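Local coordinates for protein Fe-superoxide dismutase homolog (Plasmodium berghei, PDB 2A03) that probably destroys superoxide radicals, converting them to hydrogen peroxide and dioxygen at a metal centre that carries manganese in this crystal, at residues A[82-87]-A[193-198]; A[163-168]-A[185-190]; A[94-99]-A[110-115]. One frame throughout, in Å; residues are numbered along the deposited sequence. Where two conformers were deposited one is given.

Contact 1. Residues A[82-87]-A[193-198]; sequences HSFYWD and WNFANE. With MN (manganese (II) ion), chain C.
The ring of Phe195 has the CB of Asp87 over one of its faces and the rim of the Phe84 ring beside it. Asp87 CB lies 3.4 Å from the Phe195 centroid and only 16° off the ring normal, a CH-pi contact, while Phe195 CE2 in turn sits over a face of Phe84. The two rings meet obliquely, planes at 59° and centroids 5.0 Å apart. This is where the alpha-hairpin domain of an iron/manganese superoxide dismutase meets its C-terminal domain: the last turn of helix 70-87 against the first turn of helix 193-204. A flat apolar ring suits position 195 because it can offer a face to Asp87 CB and its CE2 and CZ side to Phe84; with CG anti to the backbone N (chi1 -171°), Phe195 is carried off its own helix and across to the other. Phe84 packs as well on Pro161 and Thr164, so it touches strand 160-166 besides Phe195. Asp87 divides its roles: its methylene carbon is the apolar surface under the phenyl, whereas its carboxylate reaches a salt bridge with Lys17 through OD1. No hydrogen bond joins the two segments, but the carbonyl oxygen of Asp87 lies against the ring, Asp87 O being 3.1 Å from Phe195 CD2. One turn earlier in helix 70-87, His82 faces the metal, which His35, Asp166, His170 and a water also bind. Its ND1 is hydrogen-bonded to the backbone O of Gln78, which fixes the rotation of the imidazole and leaves His82 NE2 to bind manganese at 2.1 Å.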
ATOM      1  N   HIS A  82      11.035   5.974   7.956  1.00 29.03           N
ATOM      2  CA  HIS A  82      11.355   4.723   8.647  1.00 29.41           C
ATOM      3  C   HIS A  82      12.284   4.922   9.817  1.00 29.52           C
ATOM      4  O   HIS A  82      12.062   4.350  10.871  1.00 30.03           O
ATOM      5  CB  HIS A  82      11.922   3.687   7.697  1.00 28.76           C
ATOM      6  CG  HIS A  82      10.871   3.067   6.846  1.00 27.50           C
ATOM      7  ND1 HIS A  82      10.432   3.649   5.677  1.00 23.81           N
ATOM      8  CD2 HIS A  82      10.122   1.954   7.029  1.00 23.53           C
ATOM      9  CE1 HIS A  82       9.464   2.909   5.167  1.00 26.89           C
ATOM     10  NE2 HIS A  82       9.250   1.881   5.974  1.00 25.89           N
ATOM     11  N   SER A  83      13.295   5.759   9.648  1.00 29.56           N
ATOM     12  CA  SER A  83      14.145   6.124  10.777  1.00 31.08           C
ATOM     13  C   SER A  83      13.328   6.739  11.916  1.00 30.66           C
ATOM     14  O   SER A  83      13.601   6.475  13.082  1.00 30.60           O
ATOM     15  CB  SER A  83      15.274   7.068  10.332  1.00 31.64           C
ATOM     16  OG  SER A  83      16.147   6.373   9.455  1.00 32.81           O
ATOM     17  N   PHE A  84      12.327   7.549  11.570  1.00 30.52           N
ATOM     18  CA  PHE A  84      11.480   8.180  12.575  1.00 30.98           C
ATOM     19  C   PHE A  84      10.585   7.155  13.265  1.00 31.23           C
ATOM     20  O   PHE A  84      10.317   7.244  14.465  1.00 30.45           O
ATOM     21  CB  PHE A  84      10.645   9.292  11.951  1.00 30.91           C
ATOM     22  CG  PHE A  84      10.181  10.320  12.943  1.00 30.53           C
ATOM     23  CD1 PHE A  84      11.057  11.298  13.407  1.00 33.27           C
ATOM     24  CD2 PHE A  84       8.883  10.315  13.415  1.00 30.03           C
ATOM     25  CE1 PHE A  84      10.643  12.262  14.324  1.00 32.42           C
ATOM     26  CE2 PHE A  84       8.461  11.259  14.330  1.00 32.96           C
ATOM     27  CZ  PHE A  84       9.343  12.245  14.783  1.00 33.23           C
ATOM     28  N   TYR A  85      10.150   6.167  12.489  1.00 32.07           N
ATOM     29  CA  TYR A  85       9.343   5.057  12.987  1.00 32.29           C
ATOM     30  C   TYR A  85      10.134   4.161  13.968  1.00 32.90           C
ATOM     31  O   TYR A  85       9.635   3.788  15.043  1.00 33.06           O
ATOM     32  CB  TYR A  85       8.772   4.305  11.758  1.00 32.17           C
ATOM     33  CG  TYR A  85       8.072   2.983  11.979  1.00 31.53           C
ATOM     34  CD1 TYR A  85       6.827   2.919  12.606  1.00 30.52           C
ATOM     35  CD2 TYR A  85       8.630   1.796  11.509  1.00 30.72           C
ATOM     36  CE1 TYR A  85       6.179   1.708  12.801  1.00 30.38           C
ATOM     37  CE2 TYR A  85       7.970   0.576  11.673  1.00 31.12           C
ATOM     38  CZ  TYR A  85       6.745   0.541  12.313  1.00 32.39           C
ATOM     39  OH  TYR A  85       6.092  -0.664  12.500  1.00 33.21           O
ATOM     40  N   TRP A  86      11.380   3.831  13.645  1.00 33.38           N
ATOM     41  CA  TRP A  86      12.154   3.024  14.578  1.00 33.33           C
ATOM     42  C   TRP A  86      12.371   3.790  15.886  1.00 32.42           C
ATOM     43  O   TRP A  86      12.291   3.210  16.975  1.00 31.22           O
ATOM     44  CB  TRP A  86      13.501   2.566  13.984  1.00 34.09           C
ATOM     45  CG  TRP A  86      13.335   1.878  12.658  1.00 35.12           C
ATOM     46  CD1 TRP A  86      13.938   2.217  11.481  1.00 34.66           C
ATOM     47  CD2 TRP A  86      12.508   0.740  12.373  1.00 34.18           C
ATOM     48  NE1 TRP A  86      13.547   1.355  10.492  1.00 35.71           N
ATOM     49  CE2 TRP A  86      12.653   0.457  11.003  1.00 33.01           C
ATOM     50  CE3 TRP A  86      11.659  -0.066  13.145  1.00 35.95           C
ATOM     51  CZ2 TRP A  86      11.980  -0.574  10.385  1.00 33.17           C
ATOM     52  CZ3 TRP A  86      11.001  -1.101  12.533  1.00 35.06           C
ATOM     53  CH2 TRP A  86      11.161  -1.348  11.162  1.00 34.90           C
ATOM     54  N   ASP A  87      12.648   5.085  15.772  1.00 32.35           N
ATOM     55  CA  ASP A  87      12.881   5.921  16.953  1.00 32.26           C
ATOM     56  C   ASP A  87      11.612   6.146  17.766  1.00 30.60           C
ATOM     57  O   ASP A  87      11.686   6.450  18.941  1.00 29.53           O
ATOM     58  CB  ASP A  87      13.497   7.278  16.568  1.00 33.35           C
ATOM     59  CG  ASP A  87      14.891   7.152  15.974  1.00 33.99           C
ATOM     60  OD1 ASP A  87      15.489   6.077  16.085  1.00 40.06           O
ATOM     61  OD2 ASP A  87      15.388   8.130  15.379  1.00 36.07           O
ATOM     62  N   TRP A 193       7.885   7.075  24.512  1.00 32.32           N
ATOM     63  CA  TRP A 193       7.537   8.380  25.066  1.00 31.94           C
ATOM     64  C   TRP A 193       8.760   9.266  25.295  1.00 32.50           C
ATOM     65  O   TRP A 193       8.640  10.495  25.296  1.00 34.54           O
ATOM     66  CB  TRP A 193       6.713   8.232  26.369  1.00 30.98           C
ATOM     67  CG  TRP A 193       5.394   7.527  26.144  1.00 29.43           C
ATOM     68  CD1 TRP A 193       4.994   6.342  26.682  1.00 29.08           C
ATOM     69  CD2 TRP A 193       4.316   7.975  25.307  1.00 28.59           C
ATOM     70  NE1 TRP A 193       3.734   6.019  26.229  1.00 30.79           N
ATOM     71  CE2 TRP A 193       3.292   7.005  25.389  1.00 28.53           C
ATOM     72  CE3 TRP A 193       4.120   9.100  24.497  1.00 27.26           C
ATOM     73  CZ2 TRP A 193       2.087   7.123  24.695  1.00 29.46           C
ATOM     74  CZ3 TRP A 193       2.923   9.224  23.807  1.00 30.22           C
ATOM     75  CH2 TRP A 193       1.917   8.231  23.904  1.00 30.06           C
ATOM     76  N   ASN A 194       9.931   8.668  25.480  1.00 32.06           N
ATOM     77  CA  ASN A 194      11.151   9.460  25.616  1.00 32.13           C
ATOM     78  C   ASN A 194      11.487  10.204  24.325  1.00 32.07           C
ATOM     79  O   ASN A 194      11.837  11.393  24.367  1.00 31.97           O
ATOM     80  CB  ASN A 194      12.321   8.607  26.094  1.00 32.15           C
ATOM     81  CG  ASN A 194      12.191   8.241  27.572  1.00 37.59           C
ATOM     82  OD1 ASN A 194      11.580   8.982  28.358  1.00 45.96           O
ATOM     83  ND2 ASN A 194      12.748   7.100  27.957  1.00 41.14           N
ATOM     84  N   PHE A 195      11.323   9.525  23.188  1.00 30.79           N
ATOM     85  CA  PHE A 195      11.500  10.148  21.884  1.00 30.77           C
ATOM     86  C   PHE A 195      10.472  11.258  21.697  1.00 30.66           C
ATOM     87  O   PHE A 195      10.800  12.353  21.258  1.00 30.03           O
ATOM     88  CB  PHE A 195      11.363   9.093  20.782  1.00 30.50           C
ATOM     89  CG  PHE A 195      11.739   9.579  19.399  1.00 30.26           C
ATOM     90  CD1 PHE A 195      12.970  10.192  19.164  1.00 29.89           C
ATOM     91  CD2 PHE A 195      10.868   9.413  18.334  1.00 28.16           C
ATOM     92  CE1 PHE A 195      13.326  10.619  17.885  1.00 28.94           C
ATOM     93  CE2 PHE A 195      11.210   9.832  17.047  1.00 29.46           C
ATOM     94  CZ  PHE A 195      12.445  10.436  16.821  1.00 30.89           C
ATOM     95  N   ALA A 196       9.221  10.977  22.054  1.00 31.61           N
ATOM     96  CA  ALA A 196       8.168  11.996  21.995  1.00 31.43           C
ATOM     97  C   ALA A 196       8.509  13.237  22.850  1.00 31.18           C
ATOM     98  O   ALA A 196       8.242  14.364  22.457  1.00 31.11           O
ATOM     99  CB  ALA A 196       6.822  11.389  22.413  1.00 31.40           C
ATOM    100  N   ASN A 197       9.117  13.028  24.008  1.00 31.44           N
ATOM    101  CA  ASN A 197       9.501  14.144  24.853  1.00 31.84           C
ATOM    102  C   ASN A 197      10.641  14.965  24.243  1.00 32.34           C
ATOM    103  O   ASN A 197      10.616  16.194  24.287  1.00 31.53           O
ATOM    104  CB  ASN A 197       9.852  13.668  26.267  1.00 31.33           C
ATOM    105  CG  ASN A 197       8.625  13.433  27.117  1.00 31.29           C
ATOM    106  OD1 ASN A 197       7.693  14.233  27.104  1.00 34.41           O
ATOM    107  ND2 ASN A 197       8.611  12.333  27.860  1.00 32.85           N
ATOM    108  N   GLU A 198      11.614  14.283  23.645  1.00 32.72           N
ATOM    109  CA  GLU A 198      12.743  14.964  23.026  1.00 32.69           C
ATOM    110  C   GLU A 198      12.262  15.782  21.834  1.00 32.92           C
ATOM    111  O   GLU A 198      12.677  16.925  21.634  1.00 33.02           O
ATOM    112  CB  GLU A 198      13.812  13.944  22.583  1.00 32.95           C
TER
HETATM  113 MN    MN C 200       7.573   0.668   6.143  1.00 25.32          MN
HETATM  114  O   HOH W   1       6.543   2.245   4.802  1.00 28.56           O

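Contact 2. Residues A[163-168]-A[185-190]. With MN (manganese (II) ion), chain C.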
ATOM      1  N   LEU A 163       5.705  11.611  16.833  1.00 29.41           N
ATOM      2  CA  LEU A 163       5.709  10.158  16.694  1.00 30.34           C
ATOM      3  C   LEU A 163       5.054   9.771  15.378  1.00 30.60           C
ATOM      4  O   LEU A 163       4.221  10.513  14.855  1.00 31.87           O
ATOM      5  CB  LEU A 163       4.913   9.492  17.811  1.00 30.41           C
ATOM      6  CG  LEU A 163       5.443   9.596  19.234  1.00 30.77           C
ATOM      7  CD1 LEU A 163       4.315   9.223  20.198  1.00 30.69           C
ATOM      8  CD2 LEU A 163       6.694   8.692  19.442  1.00 32.52           C
ATOM      9  N   THR A 164       5.408   8.600  14.854  1.00 30.34           N
ATOM     10  CA  THR A 164       4.718   8.061  13.677  1.00 30.13           C
ATOM     11  C   THR A 164       4.540   6.550  13.833  1.00 29.51           C
ATOM     12  O   THR A 164       5.270   5.893  14.557  1.00 28.10           O
ATOM     13  CB  THR A 164       5.485   8.349  12.325  1.00 30.13           C
ATOM     14  OG1 THR A 164       4.598   8.196  11.206  1.00 31.43           O
ATOM     15  CG2 THR A 164       6.666   7.393  12.124  1.00 30.27           C
ATOM     16  N   CYS A 165       3.565   6.022  13.119  1.00 29.92           N
ATOM     17  CA  CYS A 165       3.366   4.604  12.999  1.00 30.37           C
ATOM     18  C   CYS A 165       3.138   4.296  11.513  1.00 30.92           C
ATOM     19  O   CYS A 165       2.316   4.931  10.851  1.00 29.03           O
ATOM     20  CB  CYS A 165       2.170   4.191  13.841  1.00 31.12           C
ATOM     21  SG  CYS A 165       1.688   2.484  13.690  1.00 32.18           S
ATOM     22  N   ASP A 166       3.921   3.353  10.997  1.00 31.29           N
ATOM     23  CA  ASP A 166       3.818   2.886   9.614  1.00 31.26           C
ATOM     24  C   ASP A 166       2.570   2.000   9.455  1.00 31.47           C
ATOM     25  O   ASP A 166       2.409   1.022  10.177  1.00 31.49           O
ATOM     26  CB  ASP A 166       5.089   2.077   9.309  1.00 30.50           C
ATOM     27  CG  ASP A 166       5.302   1.802   7.820  1.00 31.99           C
ATOM     28  OD1 ASP A 166       4.444   2.148   6.978  1.00 31.64           O
ATOM     29  OD2 ASP A 166       6.373   1.239   7.489  1.00 30.60           O
ATOM     30  N   VAL A 167       1.706   2.321   8.493  1.00 32.20           N
ATOM     31  CA  VAL A 167       0.618   1.419   8.132  1.00 31.56           C
ATOM     32  C   VAL A 167       0.672   0.894   6.686  1.00 31.38           C
ATOM     33  O   VAL A 167      -0.302   0.352   6.207  1.00 30.48           O
ATOM     34  CB  VAL A 167      -0.788   2.011   8.450  1.00 32.19           C
ATOM     35  CG1 VAL A 167      -0.912   2.345   9.960  1.00 33.13           C
ATOM     36  CG2 VAL A 167      -1.101   3.223   7.600  1.00 32.90           C
ATOM     37  N   TRP A 168       1.813   1.004   6.003  1.00 31.24           N
ATOM     38  CA  TRP A 168       2.042   0.138   4.814  1.00 31.02           C
ATOM     39  C   TRP A 168       1.835  -1.318   5.244  1.00 30.46           C
ATOM     40  O   TRP A 168       2.255  -1.709   6.346  1.00 29.99           O
ATOM     41  CB  TRP A 168       3.462   0.276   4.261  1.00 31.01           C
ATOM     42  CG  TRP A 168       3.728   1.562   3.524  1.00 31.90           C
ATOM     43  CD1 TRP A 168       3.585   2.845   4.004  1.00 31.62           C
ATOM     44  CD2 TRP A 168       4.196   1.695   2.178  1.00 31.97           C
ATOM     45  NE1 TRP A 168       3.929   3.750   3.034  1.00 30.80           N
ATOM     46  CE2 TRP A 168       4.309   3.074   1.907  1.00 31.27           C
ATOM     47  CE3 TRP A 168       4.524   0.783   1.173  1.00 32.20           C
ATOM     48  CZ2 TRP A 168       4.739   3.556   0.675  1.00 32.99           C
ATOM     49  CZ3 TRP A 168       4.954   1.263  -0.033  1.00 32.21           C
ATOM     50  CH2 TRP A 168       5.057   2.636  -0.278  1.00 31.36           C
ATOM     51  N   LYS A 185      -3.019  -2.255  18.000  1.00 31.77           N
ATOM     52  CA  LYS A 185      -3.066  -2.531  19.441  1.00 33.54           C
ATOM     53  C   LYS A 185      -1.680  -2.881  19.975  1.00 32.75           C
ATOM     54  O   LYS A 185      -1.260  -2.366  21.010  1.00 32.19           O
ATOM     55  CB  LYS A 185      -4.053  -3.651  19.778  1.00 34.34           C
ATOM     56  CG  LYS A 185      -5.483  -3.217  19.663  1.00 37.83           C
ATOM     57  CD  LYS A 185      -6.464  -4.309  20.144  1.00 38.41           C
ATOM     58  CE  LYS A 185      -7.920  -3.966  19.728  1.00 39.91           C
ATOM     59  NZ  LYS A 185      -8.495  -2.823  20.542  1.00 42.58           N
ATOM     60  N   ALA A 186      -0.976  -3.747  19.252  1.00 31.51           N
ATOM     61  CA  ALA A 186       0.386  -4.107  19.599  1.00 31.47           C
ATOM     62  C   ALA A 186       1.332  -2.904  19.661  1.00 30.95           C
ATOM     63  O   ALA A 186       2.180  -2.807  20.552  1.00 31.74           O
ATOM     64  CB  ALA A 186       0.906  -5.117  18.613  1.00 32.37           C
ATOM     65  N   TRP A 187       1.206  -2.002  18.701  1.00 30.16           N
ATOM     66  CA  TRP A 187       2.069  -0.846  18.639  1.00 30.26           C
ATOM     67  C   TRP A 187       2.004   0.045  19.892  1.00 29.59           C
ATOM     68  O   TRP A 187       3.000   0.685  20.232  1.00 29.94           O
ATOM     69  CB  TRP A 187       1.770  -0.045  17.372  1.00 30.75           C
ATOM     70  CG  TRP A 187       2.625   1.159  17.183  1.00 31.40           C
ATOM     71  CD1 TRP A 187       3.864   1.213  16.587  1.00 32.82           C
ATOM     72  CD2 TRP A 187       2.314   2.497  17.572  1.00 32.03           C
ATOM     73  NE1 TRP A 187       4.333   2.502  16.590  1.00 31.31           N
ATOM     74  CE2 TRP A 187       3.406   3.310  17.189  1.00 30.92           C
ATOM     75  CE3 TRP A 187       1.224   3.089  18.209  1.00 31.40           C
ATOM     76  CZ2 TRP A 187       3.433   4.680  17.426  1.00 32.62           C
ATOM     77  CZ3 TRP A 187       1.259   4.449  18.446  1.00 32.08           C
ATOM     78  CH2 TRP A 187       2.356   5.231  18.060  1.00 30.81           C
ATOM     79  N   TRP A 188       0.871   0.087  20.594  1.00 29.54           N
ATOM     80  CA  TRP A 188       0.813   0.899  21.822  1.00 30.01           C
ATOM     81  C   TRP A 188       1.725   0.361  22.942  1.00 30.36           C
ATOM     82  O   TRP A 188       2.113   1.115  23.851  1.00 30.79           O
ATOM     83  CB  TRP A 188      -0.605   1.058  22.326  1.00 29.58           C
ATOM     84  CG  TRP A 188      -1.434   1.876  21.405  1.00 28.95           C
ATOM     85  CD1 TRP A 188      -2.373   1.417  20.551  1.00 29.00           C
ATOM     86  CD2 TRP A 188      -1.398   3.296  21.246  1.00 28.65           C
ATOM     87  NE1 TRP A 188      -2.933   2.450  19.860  1.00 29.83           N
ATOM     88  CE2 TRP A 188      -2.351   3.624  20.259  1.00 30.39           C
ATOM     89  CE3 TRP A 188      -0.654   4.325  21.838  1.00 28.85           C
ATOM     90  CZ2 TRP A 188      -2.589   4.951  19.841  1.00 28.70           C
ATOM     91  CZ3 TRP A 188      -0.879   5.637  21.421  1.00 29.03           C
ATOM     92  CH2 TRP A 188      -1.840   5.938  20.430  1.00 29.04           C
ATOM     93  N   ASN A 189       2.092  -0.919  22.842  1.00 29.50           N
ATOM     94  CA  ASN A 189       3.054  -1.527  23.765  1.00 30.16           C
ATOM     95  C   ASN A 189       4.500  -1.123  23.461  1.00 29.70           C
ATOM     96  O   ASN A 189       5.401  -1.416  24.247  1.00 28.63           O
ATOM     97  CB  ASN A 189       2.945  -3.055  23.740  1.00 29.90           C
ATOM     98  CG  ASN A 189       1.604  -3.541  24.214  1.00 28.90           C
ATOM     99  OD1 ASN A 189       1.209  -3.258  25.329  1.00 31.98           O
ATOM    100  ND2 ASN A 189       0.886  -4.245  23.362  1.00 28.77           N
ATOM    101  N   LEU A 190       4.697  -0.449  22.332  1.00 29.40           N
ATOM    102  CA  LEU A 190       6.042  -0.146  21.829  1.00 31.06           C
ATOM    103  C   LEU A 190       6.400   1.343  21.820  1.00 31.83           C
ATOM    104  O   LEU A 190       7.575   1.699  21.752  1.00 32.56           O
ATOM    105  CB  LEU A 190       6.187  -0.690  20.401  1.00 30.34           C
ATOM    106  CG  LEU A 190       6.101  -2.209  20.269  1.00 28.25           C
ATOM    107  CD1 LEU A 190       6.252  -2.642  18.827  1.00 31.39           C
ATOM    108  CD2 LEU A 190       7.141  -2.879  21.151  1.00 30.22           C
TER
HETATM  109 MN    MN C 200       7.573   0.668   6.143  1.00 25.32          MN
HETATM  110  O   HOH W   1       6.543   2.245   4.802  1.00 28.56           O
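Trp187 and Cys165 bury the most surface here, the indole lying broadside against the thiol side chain. Cys165 SG stands almost exactly above the five-membered ring of Trp187, 3.7 Å from its centroid and 4° off the normal, a sulfur-aromatic contact. CB of the same cysteine covers the pyrrole-benzene junction, with Cys165 CB 3.7 Å from Trp187 CE2. A small, polarisable side chain suits the spot, since it fits between strand and indole and still gives sulfur to the pi face. Both side chains extend anti to their backbone N (chi1 175° for Cys165), which brings them together across a CA separation of 7.9 Å. The backbone adds a smaller part: Thr164 O approaches Trp187 CZ2 at 3.6 Å. Trp187 NE1, buried by the contact, has no polar partner in the model.

In the C-terminal alpha/beta domain of this family, the contact sets helix 180-187 against strand 160-166, an outer strand of the three-stranded antiparallel sheet. Thr164 points its side chain away from the helix, and its OG1 bonds to Gly132 O on the neighbouring strand. In the residue after Cys165, the carboxylate end of Asp166 leads away from the indole and binds manganese through OD2 at 1.9 Å. Its other oxygen, OD1, closes an Asx turn by accepting from Trp168 N at 3.0 Å, the donor lying 44° out of the carboxylate plane, and takes a weak bond from the metal-bound water.

Contact 3. Residues A[94-99]-A[110-115]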
ATOM      1  N   GLY A  94       6.111   1.775  25.763  1.00 32.71           N
ATOM      2  CA  GLY A  94       4.684   1.544  25.747  1.00 33.74           C
ATOM      3  C   GLY A  94       3.998   2.116  26.973  1.00 33.85           C
ATOM      4  O   GLY A  94       4.562   2.944  27.694  1.00 35.66           O
ATOM      5  N   GLY A  95       2.767   1.687  27.207  1.00 33.96           N
ATOM      6  CA  GLY A  95       2.005   2.165  28.354  1.00 33.94           C
ATOM      7  C   GLY A  95       1.611   3.628  28.278  1.00 34.02           C
ATOM      8  O   GLY A  95       1.606   4.254  27.209  1.00 34.02           O
ATOM      9  N   GLU A  96       1.243   4.155  29.435  1.00 34.20           N
ATOM     10  CA  GLU A  96       0.837   5.546  29.581  1.00 34.63           C
ATOM     11  C   GLU A  96       2.012   6.458  29.326  1.00 33.65           C
ATOM     12  O   GLU A  96       3.109   6.164  29.746  1.00 31.90           O
ATOM     13  CB  GLU A  96       0.383   5.816  31.022  1.00 35.95           C
ATOM     14  CG  GLU A  96      -0.670   4.875  31.546  1.00 38.37           C
ATOM     15  CD  GLU A  96      -1.935   5.040  30.792  1.00 42.25           C
ATOM     16  OE1 GLU A  96      -2.621   6.058  31.027  1.00 45.68           O
ATOM     17  OE2 GLU A  96      -2.232   4.161  29.954  1.00 45.37           O
ATOM     18  N   PRO A  97       1.770   7.606  28.699  1.00 33.70           N
ATOM     19  CA  PRO A  97       2.841   8.573  28.528  1.00 34.00           C
ATOM     20  C   PRO A  97       3.310   9.120  29.879  1.00 33.10           C
ATOM     21  O   PRO A  97       2.659   8.908  30.893  1.00 31.95           O
ATOM     22  CB  PRO A  97       2.170   9.688  27.715  1.00 33.96           C
ATOM     23  CG  PRO A  97       0.754   9.606  28.091  1.00 34.27           C
ATOM     24  CD  PRO A  97       0.496   8.117  28.181  1.00 34.29           C
ATOM     25  N   HIS A  98       4.422   9.834  29.870  1.00 33.13           N
ATOM     26  CA  HIS A  98       4.930  10.491  31.072  1.00 34.23           C
ATOM     27  C   HIS A  98       5.719  11.718  30.633  1.00 33.57           C
ATOM     28  O   HIS A  98       6.047  11.870  29.457  1.00 34.75           O
ATOM     29  CB  HIS A  98       5.841   9.544  31.855  1.00 34.66           C
ATOM     30  CG  HIS A  98       7.030   9.099  31.068  1.00 38.63           C
ATOM     31  ND1 HIS A  98       7.023   7.958  30.291  1.00 41.51           N
ATOM     32  CD2 HIS A  98       8.248   9.668  30.898  1.00 40.40           C
ATOM     33  CE1 HIS A  98       8.195   7.835  29.691  1.00 42.76           C
ATOM     34  NE2 HIS A  98       8.951   8.864  30.033  1.00 41.85           N
ATOM     35  N   GLY A  99       6.040  12.588  31.574  1.00 33.27           N
ATOM     36  CA  GLY A  99       6.789  13.790  31.239  1.00 33.45           C
ATOM     37  C   GLY A  99       5.908  14.822  30.566  1.00 33.46           C
ATOM     38  O   GLY A  99       4.684  14.808  30.721  1.00 32.41           O
ATOM     39  N   GLY A 110      -7.652  16.131  25.898  1.00 31.91           N
ATOM     40  CA  GLY A 110      -8.499  15.923  27.061  1.00 31.56           C
ATOM     41  C   GLY A 110      -7.986  14.811  27.953  1.00 31.89           C
ATOM     42  O   GLY A 110      -8.040  14.920  29.185  1.00 32.28           O
ATOM     43  N   SER A 111      -7.507  13.735  27.332  1.00 30.87           N
ATOM     44  CA  SER A 111      -6.888  12.643  28.058  1.00 30.86           C
ATOM     45  C   SER A 111      -6.065  11.759  27.126  1.00 30.27           C
ATOM     46  O   SER A 111      -6.193  11.833  25.905  1.00 30.04           O
ATOM     47  CB  SER A 111      -7.960  11.788  28.732  1.00 30.94           C
ATOM     48  OG  SER A 111      -8.621  10.986  27.777  1.00 31.14           O
ATOM     49  N   PHE A 112      -5.245  10.890  27.706  1.00 30.54           N
ATOM     50  CA  PHE A 112      -4.512   9.915  26.909  1.00 31.15           C
ATOM     51  C   PHE A 112      -5.462   8.962  26.146  1.00 31.08           C
ATOM     52  O   PHE A 112      -5.268   8.684  24.954  1.00 30.65           O
ATOM     53  CB  PHE A 112      -3.526   9.118  27.768  1.00 31.21           C
ATOM     54  CG  PHE A 112      -2.812   8.030  26.997  1.00 31.54           C
ATOM     55  CD1 PHE A 112      -2.107   8.337  25.839  1.00 31.33           C
ATOM     56  CD2 PHE A 112      -2.877   6.701  27.412  1.00 31.27           C
ATOM     57  CE1 PHE A 112      -1.455   7.344  25.103  1.00 31.99           C
ATOM     58  CE2 PHE A 112      -2.242   5.710  26.695  1.00 31.96           C
ATOM     59  CZ  PHE A 112      -1.515   6.035  25.531  1.00 32.89           C
ATOM     60  N   ASN A 113      -6.493   8.478  26.834  1.00 31.43           N
ATOM     61  CA  ASN A 113      -7.442   7.539  26.229  1.00 31.76           C
ATOM     62  C   ASN A 113      -8.145   8.095  24.999  1.00 30.57           C
ATOM     63  O   ASN A 113      -8.360   7.368  24.042  1.00 29.51           O
ATOM     64  CB  ASN A 113      -8.472   7.060  27.249  1.00 32.73           C
ATOM     65  CG  ASN A 113      -7.898   6.040  28.247  1.00 36.50           C
ATOM     66  OD1 ASN A 113      -6.873   5.384  27.994  1.00 37.37           O
ATOM     67  ND2 ASN A 113      -8.580   5.895  29.386  1.00 38.19           N
ATOM     68  N   ASN A 114      -8.487   9.378  25.019  1.00 31.02           N
ATOM     69  CA  ASN A 114      -9.133  10.011  23.867  1.00 31.25           C
ATOM     70  C   ASN A 114      -8.141  10.085  22.696  1.00 31.51           C
ATOM     71  O   ASN A 114      -8.468   9.727  21.565  1.00 31.94           O
ATOM     72  CB  ASN A 114      -9.684  11.406  24.208  0.50 30.99           C
ATOM     73  CG  ASN A 114     -10.492  12.056  23.041  0.50 31.34           C
ATOM     74  OD1 ASN A 114     -11.227  11.388  22.288  0.50 26.94           O
ATOM     75  ND2 ASN A 114     -10.362  13.377  22.918  0.50 29.06           N
ATOM     76  N   PHE A 115      -6.924  10.540  22.980  1.00 31.40           N
ATOM     77  CA  PHE A 115      -5.884  10.574  21.971  1.00 31.67           C
ATOM     78  C   PHE A 115      -5.688   9.182  21.373  1.00 31.52           C
ATOM     79  O   PHE A 115      -5.633   9.018  20.167  1.00 30.74           O
ATOM     80  CB  PHE A 115      -4.541  11.046  22.558  1.00 31.84           C
ATOM     81  CG  PHE A 115      -3.375  10.708  21.679  1.00 31.30           C
ATOM     82  CD1 PHE A 115      -3.287  11.243  20.400  1.00 32.05           C
ATOM     83  CD2 PHE A 115      -2.411   9.811  22.091  1.00 30.76           C
ATOM     84  CE1 PHE A 115      -2.230  10.912  19.563  1.00 32.60           C
ATOM     85  CE2 PHE A 115      -1.354   9.467  21.259  1.00 31.58           C
ATOM     86  CZ  PHE A 115      -1.253  10.018  20.003  1.00 32.52           C
TER
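Pro97 CD rests over the centre of the Phe112 ring, 3.5 Å from the centroid and 11° off the normal, a close CH-pi contact. It joins the loop between helices 70-87 and 100-109 to the first turn of helix 112-125, in the C-terminal domain of the superoxide dismutase fold. Proline suits the site: its ring offers the apolar carbons CD and CG, and the C-H bonds at CD, beside the amide nitrogen, are slightly polarised, which suits them to face a pi cloud. A phenyl gives them a broad face, with CE2 and CZ on the side toward Glu96 and Gly95; CG anti to the backbone N (chi1 176°) carries it to the loop. Both residues of this tight pair are buried.

The solvent side is looser. Glu96, an exposed residue, folds back at chi2 (-65°) and lays its carboxylate beside the phenyl at a steep angle, with Glu96 OE2 3.6 Å from Phe112 CE2. No hydrogen bond crosses between the segments. Gly95 O lies farther off, 4.0 Å from Phe112 CZ, and is hydrogen-bonded instead to Trp193 NE1. Where helix 112-125 begins, Ser111 is the N-cap, its OG accepting from Asn114 N at 3.2 Å.

Following the chain from the N terminus, helix 70-87 supplies the first half of contact 1, and the loop that opens there closes only when helix 193-204 arrives, 106 residues on. Contacts 2 and 3 are both nested inside it and follow one another in series. Contact 3 closes first, a short loop around helix 100-109; contact 2 then closes between strand 160-166 and helix 180-187. Contacts 1 and 2 converge on the manganese, to which each contributes a ligand, and Tyr85 packs against Asp166 between them. Asn197 ND2 probably hydrogen-bonds to His98 O, tying contact 1 to contact 3, while Trp188 packs on Phe115 to join contacts 2 and 3.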